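Local coordinates for protein transcriptional regulators (LACI-FAMILY TRANSCRIPTIONAL REGULATORY PROTEIN) (Corynebacterium glutamicum, PDB 3GYB) that probably acts as a LacI-family transcription factor that binds regulatory DNA and whose effector-domain fold also carries a magnesium ion, at residues I24-D29 / N230-G235; P81-G86 / Y236-L241. All blocks are in the same frame, centred on the assembly; numbering follows the deposited sequence.

Contact 1: I24-D29 / N230-G235; sequences IQSLSD and NSIGVG. With MG (magnesium ion), chain C.
With OG of S26 placed anti to its own backbone N (chi1 -165°), the hydroxyl reaches from helix 21-31 to the carbonyl of I232, while CG of L27, lying beside its backbone N and anti to the carbonyl carbon, lets CD2 come over G235. The two helices pack side by side in a domain of the periplasmic-binding-protein-like fold of LacI-family regulators. The axes of segments 24-29 and 231-235 approach to 7.4 Å and cross at -35°. G235 has no side chain where S26 packs, which is consistent with this close approach. The nearest backbones are those of L27 and G235, whose CA atoms are 4.6 Å apart. S26 OG donates to I232 O at 2.7 Å, meeting it at a bent C=O...donor angle of 137°. That carbonyl lies in the first turn of helix 231-246, so the bond ties one helix to the beginning of the other. At the exposed edge of the contact, the CG2 branch of I232 lies alongside the same hydroxyl. On the other flank, CD2 of L27 rests 3.4 Å from O of G235, a methyl packed against a carbonyl oxygen. Behind the interface, I24 and S28 face strand 37-41, and OG of S28 is hydrogen-bonded to O of T45 of the second subunit. The start of helix 231-246 is also a metal site. N230 is its N-cap, accepting a weak bond from G233 N through OD1. Next to it, S231 binds the magnesium ion together with D212, D229 and three waters, and its OG is also hydrogen-bonded to D22, at the start of helix 21-31. The distance from S231 OG to the magnesium is 2.2 Å.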
loop_
_atom_site.group_PDB
_atom_site.type_symbol
_atom_site.label_atom_id
_atom_site.label_comp_id
_atom_site.label_asym_id
_atom_site.label_seq_id
_atom_site.Cartn_x
_atom_site.Cartn_y
_atom_site.Cartn_z
ATOM N N ILE A 24 2.226 7.694 -9.448
ATOM C CA ILE A 24 3.329 8.555 -9.036
ATOM C C ILE A 24 4.603 8.128 -9.752
ATOM O O ILE A 24 5.425 8.967 -10.121
ATOM C CB ILE A 24 3.552 8.509 -7.508
ATOM C CG1 ILE A 24 2.326 9.083 -6.792
ATOM C CG2 ILE A 24 4.792 9.318 -7.132
ATOM C CD1 ILE A 24 2.513 9.237 -5.290
ATOM N N GLN A 25 4.766 6.824 -9.961
ATOM C CA GLN A 25 5.947 6.325 -10.660
ATOM C C GLN A 25 5.949 6.897 -12.077
ATOM O O GLN A 25 6.987 7.313 -12.591
ATOM C CB GLN A 25 5.939 4.793 -10.720
ATOM C CG GLN A 25 7.153 4.183 -11.429
ATOM C CD GLN A 25 8.469 4.458 -10.711
ATOM O OE1 GLN A 25 8.691 3.987 -9.593
ATOM N NE2 GLN A 25 9.348 5.225 -11.352
ATOM N N SER A 26 4.774 6.914 -12.703
ATOM C CA SER A 26 4.641 7.439 -14.056
ATOM C C SER A 26 4.884 8.949 -14.055
ATOM O O SER A 26 5.598 9.476 -14.912
ATOM C CB SER A 26 3.249 7.122 -14.606
ATOM O OG SER A 26 3.209 7.314 -16.007
ATOM N N LEU A 27 4.290 9.647 -13.092
ATOM C CA LEU A 27 4.489 11.089 -12.974
ATOM C C LEU A 27 5.985 11.361 -12.869
ATOM O O LEU A 27 6.522 12.257 -13.524
ATOM C CB LEU A 27 3.818 11.625 -11.703
ATOM C CG LEU A 27 2.323 11.927 -11.643
ATOM C CD1 LEU A 27 1.916 12.139 -10.189
ATOM C CD2 LEU A 27 2.014 13.168 -12.470
ATOM N N SER A 28 6.651 10.577 -12.027
ATOM C CA SER A 28 8.081 10.723 -11.798
ATOM C C SER A 28 8.916 10.486 -13.050
ATOM O O SER A 28 9.855 11.234 -13.332
ATOM C CB SER A 28 8.534 9.762 -10.694
ATOM O OG SER A 28 9.932 9.869 -10.480
ATOM N N ASP A 29 8.578 9.443 -13.800
ATOM C CA ASP A 29 9.322 9.118 -15.013
ATOM C C ASP A 29 9.326 10.270 -16.008
ATOM O O ASP A 29 10.278 10.443 -16.766
ATOM C CB ASP A 29 8.736 7.873 -15.688
ATOM C CG ASP A 29 8.931 6.618 -14.867
ATOM O OD1 ASP A 29 9.885 6.576 -14.061
ATOM O OD2 ASP A 29 8.138 5.668 -15.037
ATOM N N ASN A 230 -5.904 2.454 -15.733
ATOM C CA ASN A 230 -4.874 3.109 -16.530
ATOM C C ASN A 230 -4.174 4.195 -15.713
ATOM O O ASN A 230 -3.913 5.289 -16.216
ATOM C CB ASN A 230 -5.500 3.735 -17.782
ATOM C CG ASN A 230 -4.546 3.767 -18.955
ATOM O OD1 ASN A 230 -3.336 3.919 -18.783
ATOM N ND2 ASN A 230 -5.090 3.629 -20.162
ATOM N N SER A 231 -3.872 3.895 -14.453
ATOM C CA SER A 231 -3.214 4.873 -13.597
ATOM C C SER A 231 -1.831 5.252 -14.123
ATOM O O SER A 231 -1.319 6.323 -13.813
ATOM C CB SER A 231 -3.126 4.346 -12.161
ATOM O OG SER A 231 -2.706 2.999 -12.145
ATOM N N ILE A 232 -1.218 4.377 -14.917
ATOM C CA ILE A 232 0.086 4.693 -15.481
ATOM C C ILE A 232 -0.110 5.755 -16.559
ATOM O O ILE A 232 0.637 6.732 -16.630
ATOM C CB ILE A 232 0.753 3.440 -16.086
ATOM C CG1 ILE A 232 1.130 2.471 -14.961
ATOM C CG2 ILE A 232 1.985 3.831 -16.885
ATOM C CD1 ILE A 232 1.563 1.108 -15.443
ATOM N N GLY A 233 -1.134 5.568 -17.384
ATOM C CA GLY A 233 -1.419 6.530 -18.436
ATOM C C GLY A 233 -1.849 7.862 -17.849
ATOM O O GLY A 233 -1.535 8.922 -18.394
ATOM N N VAL A 234 -2.569 7.814 -16.733
ATOM C CA VAL A 234 -3.024 9.033 -16.078
ATOM C C VAL A 234 -1.833 9.826 -15.552
ATOM O O VAL A 234 -1.752 11.041 -15.736
ATOM C CB VAL A 234 -3.985 8.714 -14.911
ATOM C CG1 VAL A 234 -4.199 9.953 -14.057
ATOM C CG2 VAL A 234 -5.322 8.210 -15.458
ATOM N N GLY A 235 -0.901 9.138 -14.901
ATOM C CA GLY A 235 0.268 9.820 -14.378
ATOM C C GLY A 235 1.085 10.419 -15.506
ATOM O O GLY A 235 1.630 11.515 -15.383
HETATM MG MG MG C . -4.111 1.422 -11.430
HETATM O O HOH W 1 -2.343 0.417 -10.504
HETATM O O HOH W 2 -3.690 0.311 -13.251
HETATM O O HOH W 3 -4.652 2.690 -9.698
#

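Contact 2: P81-G86 / Y236-L241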
loop_
_atom_site.group_PDB
_atom_site.type_symbol
_atom_site.label_atom_id
_atom_site.label_comp_id
_atom_site.label_asym_id
_atom_site.label_seq_id
_atom_site.Cartn_x
_atom_site.Cartn_y
_atom_site.Cartn_z
ATOM N N PRO A 81 0.278 26.374 -10.792
ATOM C CA PRO A 81 -0.425 25.540 -11.773
ATOM C C PRO A 81 -0.681 24.161 -11.173
ATOM O O PRO A 81 0.174 23.624 -10.466
ATOM C CB PRO A 81 0.557 25.476 -12.939
ATOM C CG PRO A 81 1.283 26.790 -12.840
ATOM C CD PRO A 81 1.530 26.908 -11.354
ATOM N N PHE A 82 -1.850 23.597 -11.451
ATOM C CA PHE A 82 -2.182 22.277 -10.933
ATOM C C PHE A 82 -2.978 21.440 -11.922
ATOM O O PHE A 82 -3.612 21.961 -12.844
ATOM C CB PHE A 82 -2.978 22.388 -9.626
ATOM C CG PHE A 82 -4.365 22.939 -9.804
ATOM C CD1 PHE A 82 -4.577 24.310 -9.902
ATOM C CD2 PHE A 82 -5.457 22.083 -9.907
ATOM C CE1 PHE A 82 -5.859 24.820 -10.100
ATOM C CE2 PHE A 82 -6.742 22.582 -10.107
ATOM C CZ PHE A 82 -6.942 23.956 -10.203
ATOM N N VAL A 83 -2.937 20.130 -11.710
ATOM C CA VAL A 83 -3.658 19.180 -12.537
ATOM C C VAL A 83 -4.283 18.174 -11.595
ATOM O O VAL A 83 -3.634 17.718 -10.651
ATOM C CB VAL A 83 -2.718 18.421 -13.505
ATOM C CG1 VAL A 83 -3.468 17.271 -14.166
ATOM C CG2 VAL A 83 -2.187 19.372 -14.568
ATOM N N ILE A 84 -5.549 17.854 -11.833
ATOM C CA ILE A 84 -6.248 16.873 -11.018
ATOM C C ILE A 84 -6.029 15.539 -11.728
ATOM O O ILE A 84 -6.326 15.404 -12.916
ATOM C CB ILE A 84 -7.754 17.206 -10.929
ATOM C CG1 ILE A 84 -7.934 18.571 -10.255
ATOM C CG2 ILE A 84 -8.488 16.133 -10.136
ATOM C CD1 ILE A 84 -9.352 19.098 -10.301
ATOM N N ALA A 85 -5.497 14.558 -11.001
ATOM C CA ALA A 85 -5.205 13.252 -11.582
ATOM C C ALA A 85 -5.903 12.091 -10.887
ATOM O O ALA A 85 -5.958 12.027 -9.660
ATOM C CB ALA A 85 -3.701 13.017 -11.572
ATOM N N GLY A 86 -6.435 11.170 -11.685
ATOM C CA GLY A 86 -7.099 10.008 -11.124
ATOM C C GLY A 86 -8.580 10.207 -10.899
ATOM O O GLY A 86 -9.333 9.238 -10.797
ATOM N N TYR A 236 1.159 9.695 -16.617
ATOM C CA TYR A 236 1.910 10.145 -17.779
ATOM C C TYR A 236 1.318 11.418 -18.373
ATOM O O TYR A 236 2.010 12.419 -18.539
ATOM C CB TYR A 236 1.927 9.049 -18.846
ATOM C CG TYR A 236 2.656 9.436 -20.111
ATOM C CD1 TYR A 236 4.048 9.513 -20.141
ATOM C CD2 TYR A 236 1.953 9.740 -21.275
ATOM C CE1 TYR A 236 4.724 9.886 -21.301
ATOM C CE2 TYR A 236 2.618 10.114 -22.439
ATOM C CZ TYR A 236 4.003 10.186 -22.443
ATOM O OH TYR A 236 4.669 10.577 -23.581
ATOM N N ASN A 237 0.029 11.378 -18.690
ATOM C CA ASN A 237 -0.619 12.535 -19.285
ATOM C C ASN A 237 -0.764 13.700 -18.321
ATOM O O ASN A 237 -0.706 14.862 -18.731
ATOM C CB ASN A 237 -1.975 12.136 -19.861
ATOM C CG ASN A 237 -1.840 11.292 -21.117
ATOM O OD1 ASN A 237 -1.808 10.063 -21.058
ATOM N ND2 ASN A 237 -1.732 11.958 -22.262
ATOM N N ALA A 238 -0.939 13.400 -17.039
ATOM C CA ALA A 238 -1.064 14.456 -16.041
ATOM C C ALA A 238 0.253 15.225 -15.962
ATOM O O ALA A 238 0.263 16.447 -15.821
ATOM C CB ALA A 238 -1.403 13.854 -14.675
ATOM N N ALA A 239 1.367 14.503 -16.045
ATOM C CA ALA A 239 2.679 15.130 -15.995
ATOM C C ALA A 239 2.851 16.020 -17.226
ATOM O O ALA A 239 3.295 17.164 -17.116
ATOM C CB ALA A 239 3.778 14.063 -15.950
ATOM N N LEU A 240 2.497 15.497 -18.395
ATOM C CA LEU A 240 2.613 16.286 -19.619
ATOM C C LEU A 240 1.726 17.522 -19.544
ATOM O O LEU A 240 2.132 18.609 -19.959
ATOM C CB LEU A 240 2.216 15.458 -20.844
ATOM C CG LEU A 240 3.145 14.323 -21.269
ATOM C CD1 LEU A 240 2.577 13.645 -22.508
ATOM C CD2 LEU A 240 4.536 14.880 -21.547
ATOM N N LEU A 241 0.514 17.363 -19.021
ATOM C CA LEU A 241 -0.413 18.491 -18.920
ATOM C C LEU A 241 0.129 19.576 -17.994
ATOM O O LEU A 241 0.070 20.764 -18.314
ATOM C CB LEU A 241 -1.787 18.018 -18.424
ATOM C CG LEU A 241 -2.893 19.079 -18.358
ATOM C CD1 LEU A 241 -3.164 19.617 -19.753
ATOM C CD2 LEU A 241 -4.168 18.481 -17.766
#
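V83 meets helix 231-246 with both methyl branches. CG1 touches CB of A238 at 4.0 Å and CD2 of L241 at 3.9 Å, whereas CG2 lies against CG and CD2 of L241; the two branched side chains cross obliquely. L241 has CG anti to its backbone N (chi1 -176°), which brings CD2 to the two methyls of V83. Two residues further along the strand, CB of A85 packs on CB of A238 at 4.0 Å, two methyls meeting where the backbones come nearest. No hydrogen bond crosses this buried seam of apolar side chains. Around it, I65 of strand 63-67 touches both V83 and A85, while L242 and V234 of the same helix extend the layer onto V83 and A85 respectively. The strand itself is held in the sheet by backbone bonds from V83 to I64 and I66 and from I84 to D96 and V98. On the helix's far side, A239 faces V30 and L31 of helix 21-31. Strand 82-85 and helical segment 236-241 run nearly antiparallel, at 167°, with axes 8.5 Å apart: a helix laid on the parallel part of the sheet, as in the alpha/beta domains of the periplasmic-binding-protein fold.

Overall arrangement
Contacts 1 and 2 have centres about 9 Å apart and share helix 231-246, contact 1 using its first turn and contact 2 the turns that follow. Along the chain the segments come in the order 24-29, 81-86, 230-235, 236-241, so the two contacts interleave. The shared helix is thus packed against helix 21-31 at one flank and strand 82-85 of the sheet at another. V234 and L27 connect the two interfaces, touching A85 and A239 respectively. Together they join a late helix of the chain to its early strand-and-helix part, with the magnesium-bearing start of the helix at one end of this packing.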